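Local coordinates for Plm1 (PDB 4HXY), which probably reduces the beta-keto group of a polyketide intermediate with NADPH, as the ketoreductase domain of the first module of phoslactomycin biosynthesis, at residues 158-163 / 169-174; 123-128 / 423-428; 206-211 / 234-239. All coordinates share one frame; numbering follows the deposited sequence.

Contact 1. Residues 158-163 / 169-174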
ATOM      1  N   GLU A 158     -13.410 -12.756  11.352  1.00 13.95           N
ATOM      2  CA  GLU A 158     -13.097 -11.716  10.379  1.00 11.75           C
ATOM      3  C   GLU A 158     -12.276 -10.632  11.075  1.00 10.21           C
ATOM      4  O   GLU A 158     -12.556 -10.299  12.234  1.00 10.50           O
ATOM      5  CB  GLU A 158     -14.394 -11.145   9.789  1.00 11.61           C
ATOM      6  CG  GLU A 158     -15.264 -12.182   9.037  1.00 12.73           C
ATOM      7  CD  GLU A 158     -14.627 -12.722   7.773  1.00 13.05           C
ATOM      8  OE1 GLU A 158     -13.659 -12.115   7.256  1.00  7.31           O
ATOM      9  OE2 GLU A 158     -15.112 -13.755   7.264  1.00 14.08           O
ATOM     10  N   ASP A 159     -11.251 -10.107  10.394  1.00  7.71           N
ATOM     11  CA  ASP A 159     -10.385  -9.078  10.980  1.00  7.55           C
ATOM     12  C   ASP A 159     -10.076  -7.903  10.040  1.00  6.65           C
ATOM     13  O   ASP A 159      -9.286  -7.029  10.392  1.00  6.15           O
ATOM     14  CB  ASP A 159      -9.079  -9.724  11.469  1.00  7.74           C
ATOM     15  CG  ASP A 159      -8.257 -10.358  10.328  1.00  9.32           C
ATOM     16  OD1 ASP A 159      -8.731 -10.403   9.163  1.00  8.44           O
ATOM     17  OD2 ASP A 159      -7.119 -10.792  10.624  1.00  9.14           O
ATOM     18  N   GLN A 160     -10.688  -7.900   8.858  1.00  6.02           N
ATOM     19  CA  GLN A 160     -10.568  -6.786   7.908  1.00  6.43           C
ATOM     20  C   GLN A 160     -11.969  -6.451   7.417  1.00  6.62           C
ATOM     21  O   GLN A 160     -12.475  -7.038   6.453  1.00  6.87           O
ATOM     22  CB  GLN A 160      -9.611  -7.120   6.765  1.00  6.37           C
ATOM     23  CG  GLN A 160      -8.174  -7.312   7.277  1.00  6.51           C
ATOM     24  CD  GLN A 160      -7.157  -7.590   6.197  1.00  8.09           C
ATOM     25  OE1 GLN A 160      -7.135  -6.921   5.171  1.00  9.90           O
ATOM     26  NE2 GLN A 160      -6.250  -8.527   6.462  1.00  5.70           N
ATOM     27  N   LEU A 161     -12.577  -5.487   8.088  1.00  6.00           N
ATOM     28  CA  LEU A 161     -14.004  -5.215   7.941  1.00  6.27           C
ATOM     29  C   LEU A 161     -14.274  -3.770   7.574  1.00  6.16           C
ATOM     30  O   LEU A 161     -13.503  -2.853   7.911  1.00  5.46           O
ATOM     31  CB  LEU A 161     -14.725  -5.541   9.257  1.00  6.49           C
ATOM     32  CG  LEU A 161     -14.693  -7.012   9.684  1.00  8.50           C
ATOM     33  CD1 LEU A 161     -15.085  -7.135  11.126  1.00 10.88           C
ATOM     34  CD2 LEU A 161     -15.608  -7.855   8.766  1.00  9.85           C
ATOM     35  N   ALA A 162     -15.420  -3.555   6.932  1.00  7.40           N
ATOM     36  CA  ALA A 162     -15.900  -2.228   6.642  1.00  7.10           C
ATOM     37  C   ALA A 162     -17.395  -2.173   6.895  1.00  8.41           C
ATOM     38  O   ALA A 162     -18.125  -3.125   6.612  1.00  8.58           O
ATOM     39  CB  ALA A 162     -15.577  -1.838   5.189  1.00  6.88           C
ATOM     40  N   VAL A 163     -17.840  -1.048   7.435  1.00  8.82           N
ATOM     41  CA  VAL A 163     -19.273  -0.774   7.613  1.00 11.13           C
ATOM     42  C   VAL A 163     -19.734   0.213   6.547  1.00 11.79           C
ATOM     43  O   VAL A 163     -19.137   1.273   6.353  1.00 11.72           O
ATOM     44  CB  VAL A 163     -19.602  -0.245   9.034  1.00 10.81           C
ATOM     45  CG1 VAL A 163     -21.107   0.004   9.142  1.00 12.42           C
ATOM     46  CG2 VAL A 163     -19.155  -1.239  10.089  1.00 11.94           C
ATOM     47  N   TRP A 169     -18.957  -5.637   5.709  1.00  9.70           N
ATOM     48  CA  TRP A 169     -18.291  -6.192   4.537  1.00  8.87           C
ATOM     49  C   TRP A 169     -16.911  -6.670   4.964  1.00  8.18           C
ATOM     50  O   TRP A 169     -16.269  -6.020   5.782  1.00  8.73           O
ATOM     51  CB  TRP A 169     -18.125  -5.141   3.448  1.00  8.76           C
ATOM     52  CG  TRP A 169     -19.411  -4.673   2.835  1.00  9.40           C
ATOM     53  CD1 TRP A 169     -20.326  -3.837   3.385  1.00 10.17           C
ATOM     54  CD2 TRP A 169     -19.910  -5.021   1.537  1.00 10.82           C
ATOM     55  NE1 TRP A 169     -21.382  -3.652   2.522  1.00 12.35           N
ATOM     56  CE2 TRP A 169     -21.139  -4.352   1.371  1.00 12.12           C
ATOM     57  CE3 TRP A 169     -19.439  -5.834   0.501  1.00 11.67           C
ATOM     58  CZ2 TRP A 169     -21.915  -4.487   0.219  1.00 14.04           C
ATOM     59  CZ3 TRP A 169     -20.177  -5.935  -0.654  1.00 12.98           C
ATOM     60  CH2 TRP A 169     -21.419  -5.277  -0.781  1.00 15.58           C
ATOM     61  N   ALA A 170     -16.479  -7.806   4.421  1.00  6.89           N
ATOM     62  CA  ALA A 170     -15.181  -8.405   4.760  1.00  6.55           C
ATOM     63  C   ALA A 170     -14.269  -8.453   3.555  1.00  6.42           C
ATOM     64  O   ALA A 170     -14.701  -8.812   2.443  1.00  6.12           O
ATOM     65  CB  ALA A 170     -15.373  -9.816   5.339  1.00  5.69           C
ATOM     66  N   ARG A 171     -13.002  -8.119   3.793  1.00  5.91           N
ATOM     67  CA  ARG A 171     -11.989  -7.997   2.717  1.00  5.13           C
ATOM     68  C   ARG A 171     -11.507  -9.360   2.244  1.00  5.54           C
ATOM     69  O   ARG A 171     -11.286 -10.267   3.059  1.00  5.56           O
ATOM     70  CB  ARG A 171     -10.801  -7.200   3.225  1.00  3.99           C
ATOM     71  CG  ARG A 171      -9.856  -6.740   2.146  1.00  4.22           C
ATOM     72  CD  ARG A 171      -8.878  -5.725   2.671  1.00  5.66           C
ATOM     73  NE  ARG A 171      -7.849  -5.395   1.681  1.00  6.08           N
ATOM     74  CZ  ARG A 171      -6.648  -5.954   1.602  1.00  5.49           C
ATOM     75  NH1 ARG A 171      -6.274  -6.913   2.452  1.00  5.93           N
ATOM     76  NH2 ARG A 171      -5.828  -5.563   0.635  1.00  6.33           N
ATOM     77  N   ARG A 172     -11.360  -9.482   0.929  1.00  5.55           N
ATOM     78  CA  ARG A 172     -10.877 -10.702   0.294  1.00  6.28           C
ATOM     79  C   ARG A 172      -9.888 -10.378  -0.806  1.00  6.73           C
ATOM     80  O   ARG A 172      -9.917  -9.267  -1.372  1.00  7.76           O
ATOM     81  CB  ARG A 172     -12.034 -11.439  -0.342  1.00  6.73           C
ATOM     82  CG  ARG A 172     -13.140 -11.843   0.621  1.00  6.48           C
ATOM     83  CD  ARG A 172     -12.689 -12.940   1.529  1.00  6.37           C
ATOM     84  NE  ARG A 172     -13.783 -13.386   2.400  1.00  7.75           N
ATOM     85  CZ  ARG A 172     -13.912 -13.122   3.700  1.00  8.83           C
ATOM     86  NH1 ARG A 172     -13.018 -12.384   4.345  1.00  8.23           N
ATOM     87  NH2 ARG A 172     -14.951 -13.626   4.380  1.00  9.75           N
ATOM     88  N   LEU A 173      -9.008 -11.330  -1.101  1.00  7.32           N
ATOM     89  CA  LEU A 173      -8.078 -11.230  -2.225  1.00  7.32           C
ATOM     90  C   LEU A 173      -8.445 -12.338  -3.180  1.00  8.24           C
ATOM     91  O   LEU A 173      -8.515 -13.497  -2.765  1.00  9.16           O
ATOM     92  CB  LEU A 173      -6.623 -11.367  -1.747  1.00  7.44           C
ATOM     93  CG  LEU A 173      -5.409 -11.148  -2.662  1.00  9.92           C
ATOM     94  CD1 LEU A 173      -5.126 -12.399  -3.485  1.00  8.70           C
ATOM     95  CD2 LEU A 173      -5.573  -9.863  -3.538  1.00  8.85           C
ATOM     96  N   VAL A 174      -8.781 -11.975  -4.412  1.00  7.68           N
ATOM     97  CA  VAL A 174      -9.217 -12.944  -5.429  1.00  8.20           C
ATOM     98  C   VAL A 174      -8.482 -12.751  -6.754  1.00  7.87           C
ATOM     99  O   VAL A 174      -7.913 -11.698  -7.021  1.00  7.91           O
ATOM    100  CB  VAL A 174     -10.716 -12.841  -5.684  1.00  7.95           C
ATOM    101  CG1 VAL A 174     -11.497 -13.277  -4.426  1.00  8.27           C
ATOM    102  CG2 VAL A 174     -11.107 -11.432  -6.161  1.00  8.50           C
TER
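Glu158 lays its carboxylate beside the methyl of Ala170 and against the guanidinium of Arg172, two residues along the same strand. The grip is end-on and two-pronged: Arg172 NH1 reaches Glu158 OE1 at 3.0 Å. Arg172 NH2 takes Glu158 OE2 at 2.9 Å. Each oxygen is met on its syn side, though both nitrogens stand somewhat out of the carboxylate plane, the two planes being 25° apart. The Arg172 CB points away from the other strand, and a bend at chi2 (-71°) brings the charged end back. Arg172 NH1 also donates to Arg171 O, from above that carbonyl's plane, and this second bond helps fix the rotation of the guanidinium.

The backbone frame is a beta hairpin of strands 160-164 and 167-175. Ala162 and Trp169 form an antiparallel hydrogen-bonded pair, Ala162 N to Trp169 O and Trp169 N to Ala162 O both measuring 2.8 Å, while Leu161 and Ala170 make the adjacent non-hydrogen-bonded pair, with Leu161 CD2 4.0 Å from Ala170 CB.

The Gln160 and Arg171 side chains cross at a slant, amide and guanidinium planes nearly parallel. Arg171 NH1 donates to Gln160 OE1 at 2.9 Å, on a lone pair in the carbonyl plane; the oxygen is tilted from the guanidinium plane, which fits the bent N-H angle (136°). Arg171 NE, on the same guanidinium, forms a salt bridge with Glu10, and NH1 also bonds Ile326 O.

Contact 2. Residues 123-128 / 423-428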
ATOM      1  N   ASP A 123      -1.821 -13.256  18.405  1.00 12.41           N
ATOM      2  CA  ASP A 123      -2.788 -13.559  19.472  1.00 13.51           C
ATOM      3  C   ASP A 123      -3.403 -12.302  20.071  1.00 13.38           C
ATOM      4  O   ASP A 123      -4.438 -12.381  20.731  1.00 13.73           O
ATOM      5  CB  ASP A 123      -2.135 -14.384  20.600  1.00 14.02           C
ATOM      6  CG  ASP A 123      -0.949 -13.674  21.227  1.00 15.42           C
ATOM      7  OD1 ASP A 123       0.024 -13.392  20.502  1.00 17.89           O
ATOM      8  OD2 ASP A 123      -0.992 -13.335  22.433  1.00 19.79           O
ATOM      9  N   ARG A 124      -2.783 -11.150  19.826  1.00 13.00           N
ATOM     10  CA  ARG A 124      -3.176  -9.882  20.442  1.00 12.96           C
ATOM     11  C   ARG A 124      -4.015  -9.013  19.515  1.00 11.67           C
ATOM     12  O   ARG A 124      -4.856  -8.231  19.960  1.00 11.92           O
ATOM     13  CB  ARG A 124      -1.929  -9.094  20.865  1.00 14.28           C
ATOM     14  CG  ARG A 124      -1.155  -9.755  22.012  1.00 17.90           C
ATOM     15  CD  ARG A 124      -0.374  -8.766  22.812  1.00 23.54           C
ATOM     16  NE  ARG A 124      -1.252  -7.857  23.555  1.00 25.81           N
ATOM     17  CZ  ARG A 124      -0.834  -6.821  24.281  1.00 26.61           C
ATOM     18  NH1 ARG A 124       0.464  -6.523  24.390  1.00 27.09           N
ATOM     19  NH2 ARG A 124      -1.723  -6.071  24.907  1.00 26.48           N
ATOM     20  N   TRP A 125      -3.775  -9.143  18.221  1.00  9.97           N
ATOM     21  CA  TRP A 125      -4.440  -8.272  17.255  1.00  8.54           C
ATOM     22  C   TRP A 125      -5.864  -8.721  17.002  1.00  8.58           C
ATOM     23  O   TRP A 125      -6.114  -9.876  16.688  1.00  9.57           O
ATOM     24  CB  TRP A 125      -3.650  -8.281  15.959  1.00  8.28           C
ATOM     25  CG  TRP A 125      -4.176  -7.338  14.923  1.00  6.49           C
ATOM     26  CD1 TRP A 125      -4.777  -7.670  13.754  1.00  5.33           C
ATOM     27  CD2 TRP A 125      -4.167  -5.911  14.980  1.00  7.08           C
ATOM     28  NE1 TRP A 125      -5.112  -6.540  13.055  1.00  5.77           N
ATOM     29  CE2 TRP A 125      -4.770  -5.447  13.799  1.00  6.30           C
ATOM     30  CE3 TRP A 125      -3.681  -4.986  15.894  1.00  8.31           C
ATOM     31  CZ2 TRP A 125      -4.889  -4.098  13.503  1.00  6.39           C
ATOM     32  CZ3 TRP A 125      -3.851  -3.643  15.626  1.00  6.97           C
ATOM     33  CH2 TRP A 125      -4.444  -3.217  14.438  1.00  6.62           C
ATOM     34  N   GLY A 126      -6.800  -7.799  17.157  1.00  7.77           N
ATOM     35  CA  GLY A 126      -8.186  -8.013  16.887  1.00  7.99           C
ATOM     36  C   GLY A 126      -8.453  -7.860  15.407  1.00  8.08           C
ATOM     37  O   GLY A 126      -8.703  -8.844  14.688  1.00  9.28           O
ATOM     38  N   GLY A 127      -8.344  -6.626  14.931  1.00  7.36           N
ATOM     39  CA  GLY A 127      -8.591  -6.358  13.536  1.00  7.02           C
ATOM     40  C   GLY A 127      -8.771  -4.892  13.197  1.00  6.71           C
ATOM     41  O   GLY A 127      -8.598  -3.999  14.050  1.00  6.68           O
ATOM     42  N   LEU A 128      -9.160  -4.673  11.947  1.00  6.24           N
ATOM     43  CA  LEU A 128      -9.397  -3.347  11.369  1.00  5.84           C
ATOM     44  C   LEU A 128     -10.862  -3.221  10.995  1.00  6.48           C
ATOM     45  O   LEU A 128     -11.437  -4.152  10.421  1.00  5.81           O
ATOM     46  CB  LEU A 128      -8.541  -3.168  10.106  1.00  6.09           C
ATOM     47  CG  LEU A 128      -7.040  -3.060  10.356  1.00  5.02           C
ATOM     48  CD1 LEU A 128      -6.167  -3.636   9.203  1.00  5.39           C
ATOM     49  CD2 LEU A 128      -6.705  -1.590  10.620  1.00  8.55           C
ATOM     50  N   ALA A 423       0.599 -19.679   9.255  1.00  5.52           N
ATOM     51  CA  ALA A 423       1.153 -20.590  10.287  1.00  6.22           C
ATOM     52  C   ALA A 423       0.826 -20.157  11.711  1.00  6.34           C
ATOM     53  O   ALA A 423       0.492 -20.980  12.557  1.00  6.84           O
ATOM     54  CB  ALA A 423       2.657 -20.728  10.141  1.00  6.44           C
ATOM     55  N   SER A 424       0.931 -18.851  11.963  1.00  7.07           N
ATOM     56  CA  SER A 424       0.723 -18.319  13.296  1.00  7.33           C
ATOM     57  C   SER A 424      -0.645 -17.679  13.478  1.00  8.47           C
ATOM     58  O   SER A 424      -1.016 -17.358  14.602  1.00  9.22           O
ATOM     59  CB  SER A 424       1.815 -17.301  13.633  1.00  7.83           C
ATOM     60  OG  SER A 424       3.117 -17.848  13.575  1.00  5.90           O
ATOM     61  N   ARG A 425      -1.369 -17.468  12.383  1.00  8.85           N
ATOM     62  CA  ARG A 425      -2.654 -16.792  12.431  1.00 10.27           C
ATOM     63  C   ARG A 425      -3.511 -17.078  11.220  1.00  9.89           C
ATOM     64  O   ARG A 425      -3.042 -16.896  10.095  1.00  8.21           O
ATOM     65  CB  ARG A 425      -2.473 -15.317  12.473  1.00 10.65           C
ATOM     66  CG  ARG A 425      -3.816 -14.586  12.776  1.00 11.54           C
ATOM     67  CD  ARG A 425      -3.578 -13.137  12.826  1.00 10.63           C
ATOM     68  NE  ARG A 425      -4.783 -12.313  12.705  1.00  7.89           N
ATOM     69  CZ  ARG A 425      -5.382 -11.675  13.700  1.00  6.92           C
ATOM     70  NH1 ARG A 425      -4.923 -11.737  14.944  1.00  7.40           N
ATOM     71  NH2 ARG A 425      -6.431 -10.901  13.436  1.00  8.31           N
ATOM     72  N   PRO A 426      -4.777 -17.475  11.434  1.00 10.25           N
ATOM     73  CA  PRO A 426      -5.632 -17.754  10.299  1.00 11.05           C
ATOM     74  C   PRO A 426      -5.948 -16.475   9.522  1.00 11.07           C
ATOM     75  O   PRO A 426      -5.888 -15.391  10.094  1.00 11.34           O
ATOM     76  CB  PRO A 426      -6.907 -18.320  10.929  1.00 12.07           C
ATOM     77  CG  PRO A 426      -6.610 -18.525  12.332  1.00 12.85           C
ATOM     78  CD  PRO A 426      -5.486 -17.682  12.711  1.00 12.01           C
ATOM     79  N   SER A 427      -6.225 -16.628   8.230  1.00 10.73           N
ATOM     80  CA  SER A 427      -6.501 -15.507   7.328  1.00 10.97           C
ATOM     81  C   SER A 427      -7.724 -15.749   6.455  1.00 11.97           C
ATOM     82  O   SER A 427      -7.638 -16.464   5.460  1.00 14.23           O
ATOM     83  CB  SER A 427      -5.330 -15.264   6.389  1.00 11.70           C
ATOM     84  OG  SER A 427      -5.685 -14.232   5.450  1.00 11.46           O
ATOM     85  N   PRO A 428      -8.853 -15.128   6.793  1.00 10.77           N
ATOM     86  CA  PRO A 428     -10.000 -15.277   5.895  1.00 10.72           C
ATOM     87  C   PRO A 428      -9.831 -14.533   4.561  1.00  9.68           C
ATOM     88  O   PRO A 428     -10.631 -14.727   3.654  1.00  8.50           O
ATOM     89  CB  PRO A 428     -11.153 -14.703   6.710  1.00 11.65           C
ATOM     90  CG  PRO A 428     -10.531 -13.779   7.665  1.00 11.80           C
ATOM     91  CD  PRO A 428      -9.189 -14.377   8.009  1.00 11.39           C
TER
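Arg425 sends a side chain extended from CG to NE across to the backbone carbonyls of Trp125 and Gly126. Its CG stands opposite the backbone N (chi1 -170°), and the next two torsions are also near 180°, an extension that carries the guanidinium far from its own loop. There Arg425 NH1 donates to Trp125 O at 2.8 Å and 161°, the oxygen lying close to the guanidinium plane. Arg425 NH2 adds two weak bonds, to Trp125 O at 3.4 Å and to Gly126 O at 3.3 Å; Trp125 O thus takes hydrogens from both terminal nitrogens.

The acceptors belong to the start of strand 125-131, one of the parallel run 28-32, 59-63, 85-90, 125-131 and 160-164 in the N-terminal part of the chain, consistent with the Rossmann-like structural subdomain of polyketide synthase ketoreductases. Arg425 sits in the loop following helix 414-421, which the contact ties to that strand.

The Trp125 ring turns its CD1 toward one face of the guanidinium, 3.6 Å from Arg425 NH2. The planes are 52° apart, and the nitrogen lies at the indole edge rather than over its face. Arg425 NH2 has a charged partner in Asp159, while Pro122 O accepts from Arg425 NH1.

Contact 3. Residues 206-211 / 234-239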
ATOM      1  N   ARG A 206      12.727  -0.366 -21.232  1.00 11.02           N
ATOM      2  CA  ARG A 206      11.490  -0.700 -21.939  1.00 11.01           C
ATOM      3  C   ARG A 206      10.940   0.505 -22.692  1.00 10.87           C
ATOM      4  O   ARG A 206      10.567   0.401 -23.871  1.00 11.31           O
ATOM      5  CB  ARG A 206      10.432  -1.237 -20.959  1.00 11.60           C
ATOM      6  CG  ARG A 206       9.054  -1.537 -21.558  1.00 13.39           C
ATOM      7  CD  ARG A 206       9.100  -2.371 -22.841  1.00 18.00           C
ATOM      8  NE  ARG A 206       9.698  -3.687 -22.654  1.00 21.26           N
ATOM      9  CZ  ARG A 206       9.032  -4.835 -22.483  1.00 23.29           C
ATOM     10  NH1 ARG A 206       9.719  -5.959 -22.327  1.00 25.23           N
ATOM     11  NH2 ARG A 206       7.702  -4.885 -22.475  1.00 23.44           N
ATOM     12  N   VAL A 207      10.913   1.646 -22.015  1.00 10.35           N
ATOM     13  CA  VAL A 207      10.459   2.897 -22.625  1.00 10.93           C
ATOM     14  C   VAL A 207      11.352   3.257 -23.804  1.00 11.26           C
ATOM     15  O   VAL A 207      10.867   3.616 -24.884  1.00 11.38           O
ATOM     16  CB  VAL A 207      10.450   4.040 -21.588  1.00 10.49           C
ATOM     17  CG1 VAL A 207      10.148   5.396 -22.259  1.00 11.63           C
ATOM     18  CG2 VAL A 207       9.441   3.753 -20.523  1.00 11.99           C
ATOM     19  N   ALA A 208      12.655   3.150 -23.598  1.00 11.42           N
ATOM     20  CA  ALA A 208      13.628   3.514 -24.631  1.00 12.29           C
ATOM     21  C   ALA A 208      13.460   2.651 -25.878  1.00 12.90           C
ATOM     22  O   ALA A 208      13.432   3.157 -27.013  1.00 13.83           O
ATOM     23  CB  ALA A 208      15.031   3.398 -24.080  1.00 11.42           C
ATOM     24  N   GLU A 209      13.326   1.350 -25.659  1.00 13.45           N
ATOM     25  CA  GLU A 209      13.098   0.371 -26.738  1.00 14.41           C
ATOM     26  C   GLU A 209      11.857   0.660 -27.595  1.00 14.45           C
ATOM     27  O   GLU A 209      11.822   0.355 -28.799  1.00 15.09           O
ATOM     28  CB  GLU A 209      12.979  -1.036 -26.129  1.00 15.37           C
ATOM     29  CG  GLU A 209      14.316  -1.641 -25.750  1.00 19.21           C
ATOM     30  CD  GLU A 209      14.190  -2.800 -24.764  1.00 24.56           C
ATOM     31  OE1 GLU A 209      13.108  -3.429 -24.693  1.00 27.84           O
ATOM     32  OE2 GLU A 209      15.183  -3.066 -24.046  1.00 27.31           O
ATOM     33  N   GLN A 210      10.828   1.236 -26.988  1.00 13.78           N
ATOM     34  CA  GLN A 210       9.589   1.508 -27.689  1.00 13.28           C
ATOM     35  C   GLN A 210       9.741   2.604 -28.733  1.00 13.24           C
ATOM     36  O   GLN A 210       9.050   2.629 -29.751  1.00 13.10           O
ATOM     37  CB  GLN A 210       8.505   1.910 -26.686  1.00 13.49           C
ATOM     38  CG  GLN A 210       7.139   1.974 -27.279  1.00 14.68           C
ATOM     39  CD  GLN A 210       6.805   0.729 -28.085  1.00 16.90           C
ATOM     40  OE1 GLN A 210       6.969  -0.398 -27.594  1.00 20.11           O
ATOM     41  NE2 GLN A 210       6.331   0.919 -29.317  1.00 18.60           N
ATOM     42  N   GLY A 211      10.623   3.544 -28.455  1.00 13.25           N
ATOM     43  CA  GLY A 211      10.908   4.599 -29.422  1.00 13.26           C
ATOM     44  C   GLY A 211       9.779   5.599 -29.551  1.00 13.38           C
ATOM     45  O   GLY A 211       9.613   6.220 -30.611  1.00 16.10           O
ATOM     46  N   GLU A 234      23.925   4.918 -21.318  1.00 22.25           N
ATOM     47  CA  GLU A 234      24.491   4.605 -22.637  1.00 24.08           C
ATOM     48  C   GLU A 234      23.544   3.694 -23.414  1.00 24.11           C
ATOM     49  O   GLU A 234      23.209   3.967 -24.576  1.00 24.76           O
ATOM     50  CB  GLU A 234      25.866   3.949 -22.485  1.00 25.09           C
ATOM     51  CG  GLU A 234      26.629   3.769 -23.790  1.00 28.85           C
ATOM     52  CD  GLU A 234      28.099   3.438 -23.572  1.00 33.89           C
ATOM     53  OE1 GLU A 234      28.478   3.091 -22.420  1.00 37.68           O
ATOM     54  OE2 GLU A 234      28.874   3.535 -24.556  1.00 37.85           O
ATOM     55  N   GLY A 235      23.070   2.650 -22.745  1.00 24.09           N
ATOM     56  CA  GLY A 235      22.139   1.702 -23.346  1.00 23.95           C
ATOM     57  C   GLY A 235      20.824   2.313 -23.777  1.00 23.68           C
ATOM     58  O   GLY A 235      20.301   1.970 -24.832  1.00 23.66           O
ATOM     59  N   ILE A 236      20.287   3.218 -22.956  1.00 23.29           N
ATOM     60  CA  ILE A 236      19.076   3.966 -23.289  1.00 23.35           C
ATOM     61  C   ILE A 236      19.308   4.944 -24.442  1.00 23.79           C
ATOM     62  O   ILE A 236      18.467   5.086 -25.325  1.00 22.96           O
ATOM     63  CB  ILE A 236      18.582   4.807 -22.087  1.00 23.19           C
ATOM     64  CG1 ILE A 236      18.112   3.921 -20.942  1.00 23.97           C
ATOM     65  CG2 ILE A 236      17.453   5.724 -22.507  1.00 24.07           C
ATOM     66  CD1 ILE A 236      17.825   4.723 -19.660  1.00 23.71           C
ATOM     67  N   ARG A 237      20.453   5.626 -24.424  1.00 24.64           N
ATOM     68  CA  ARG A 237      20.738   6.656 -25.432  1.00 25.39           C
ATOM     69  C   ARG A 237      20.873   6.111 -26.859  1.00 26.25           C
ATOM     70  O   ARG A 237      20.726   6.857 -27.832  1.00 26.66           O
ATOM     71  CB  ARG A 237      21.975   7.450 -25.045  1.00 25.45           C
ATOM     72  CG  ARG A 237      21.677   8.494 -23.990  1.00 24.65           C
ATOM     73  CD  ARG A 237      22.943   9.075 -23.428  1.00 24.10           C
ATOM     74  NE  ARG A 237      22.650  10.023 -22.365  1.00 21.84           N
ATOM     75  CZ  ARG A 237      23.469  10.338 -21.367  1.00 22.91           C
ATOM     76  NH1 ARG A 237      24.675   9.782 -21.263  1.00 25.80           N
ATOM     77  NH2 ARG A 237      23.081  11.222 -20.459  1.00 22.19           N
ATOM     78  N   ALA A 238      21.115   4.815 -26.980  1.00 26.34           N
ATOM     79  CA  ALA A 238      21.152   4.162 -28.298  1.00 26.59           C
ATOM     80  C   ALA A 238      19.819   4.180 -29.090  1.00 26.83           C
ATOM     81  O   ALA A 238      19.828   3.969 -30.301  1.00 26.59           O
ATOM     82  CB  ALA A 238      21.633   2.746 -28.135  1.00 26.37           C
ATOM     83  N   PHE A 239      18.695   4.444 -28.417  1.00 26.63           N
ATOM     84  CA  PHE A 239      17.342   4.236 -28.979  1.00 26.64           C
ATOM     85  C   PHE A 239      16.557   5.475 -29.481  1.00 26.58           C
ATOM     86  O   PHE A 239      15.442   5.329 -30.018  1.00 28.38           O
ATOM     87  CB  PHE A 239      16.460   3.534 -27.933  1.00 26.26           C
ATOM     88  CG  PHE A 239      16.773   2.079 -27.735  1.00 25.51           C
ATOM     89  CD1 PHE A 239      16.215   1.119 -28.566  1.00 25.05           C
ATOM     90  CD2 PHE A 239      17.599   1.665 -26.701  1.00 24.82           C
ATOM     91  CE1 PHE A 239      16.492  -0.231 -28.377  1.00 25.71           C
ATOM     92  CE2 PHE A 239      17.873   0.328 -26.503  1.00 25.19           C
ATOM     93  CZ  PHE A 239      17.313  -0.628 -27.343  1.00 25.46           C
TER
HETATM   94  O   HOH W   1      13.681   5.788 -27.093  1.00 23.01           O
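Ala208 and Ile236 form the buried, apolar part of this contact. Ala208 CB meets Ile236 CG2 at 3.7 Å, and the two helices come close here, with the CA atoms of Ala208 and Ile236 only 5.6 Å apart. The small methyl permits that approach. In Ile236 the CG2 branch lies opposite the backbone N, which turns this methyl to the alanine, and both residues also touch Ile216 on strand 215-220; the inner half of the contact is therefore backed by the beta-sheet.

Phe239, three residues after Ile236, belongs to the outer half. Its ring lies over the turn of backbone from Ala208 to Glu209: Glu209 CA sits 4.0 Å from the Phe239 ring centroid and 26° off its normal, a CH-pi contact over the face. The shortest approach of the whole contact is also here, Ala208 O to Phe239 CB at 3.2 Å. Glu209 runs side by side with the ring, pointing the same way, and its CG packs 3.5 Å from Phe239 CZ. With chi1 -74° the phenylalanine places its CG opposite its own carbonyl carbon, which swings the ring onto helix 198-210. On its inner side the ring still reaches the buried methyl, through Phe239 CD2 at 4.1 Å from Ala208 CB.

Both Glu209 and Phe239 are solvent-exposed, and the polar link at this side runs through a water. It donates to Ala208 O at 2.6 Å; its weak 3.4 Å bond to Phe239 O is doubtful, since the water has other acceptors to serve.

Helices lying side by side on one face of a parallel sheet, here over strand 215-220, are characteristic of the Rossmann fold of short-chain dehydrogenases/reductases.

How the contacts relate
Contacts 1 and 2 adjoin, with centres 13 Å apart, and strands 160-164 and 125-131 are neighbours in the same sheet. Asp159 joins them: Asp159 OD2 forms a salt bridge with Arg425 NH2 at 2.9 Å, and Asp159 O lies 2.8 Å from Leu128 N, a probable hydrogen bond. Contact 3 stands apart on the opposite side of the chain's centre, its centre 43 Å from that of contact 1 and 47 Å from that of contact 2. It lies in the NADPH-binding half, where the Ile236 side chain is about 12 Å from the bound cofactor. In sequence, the loop closed by contact 2 encloses contacts 1 and 3, which follow in series.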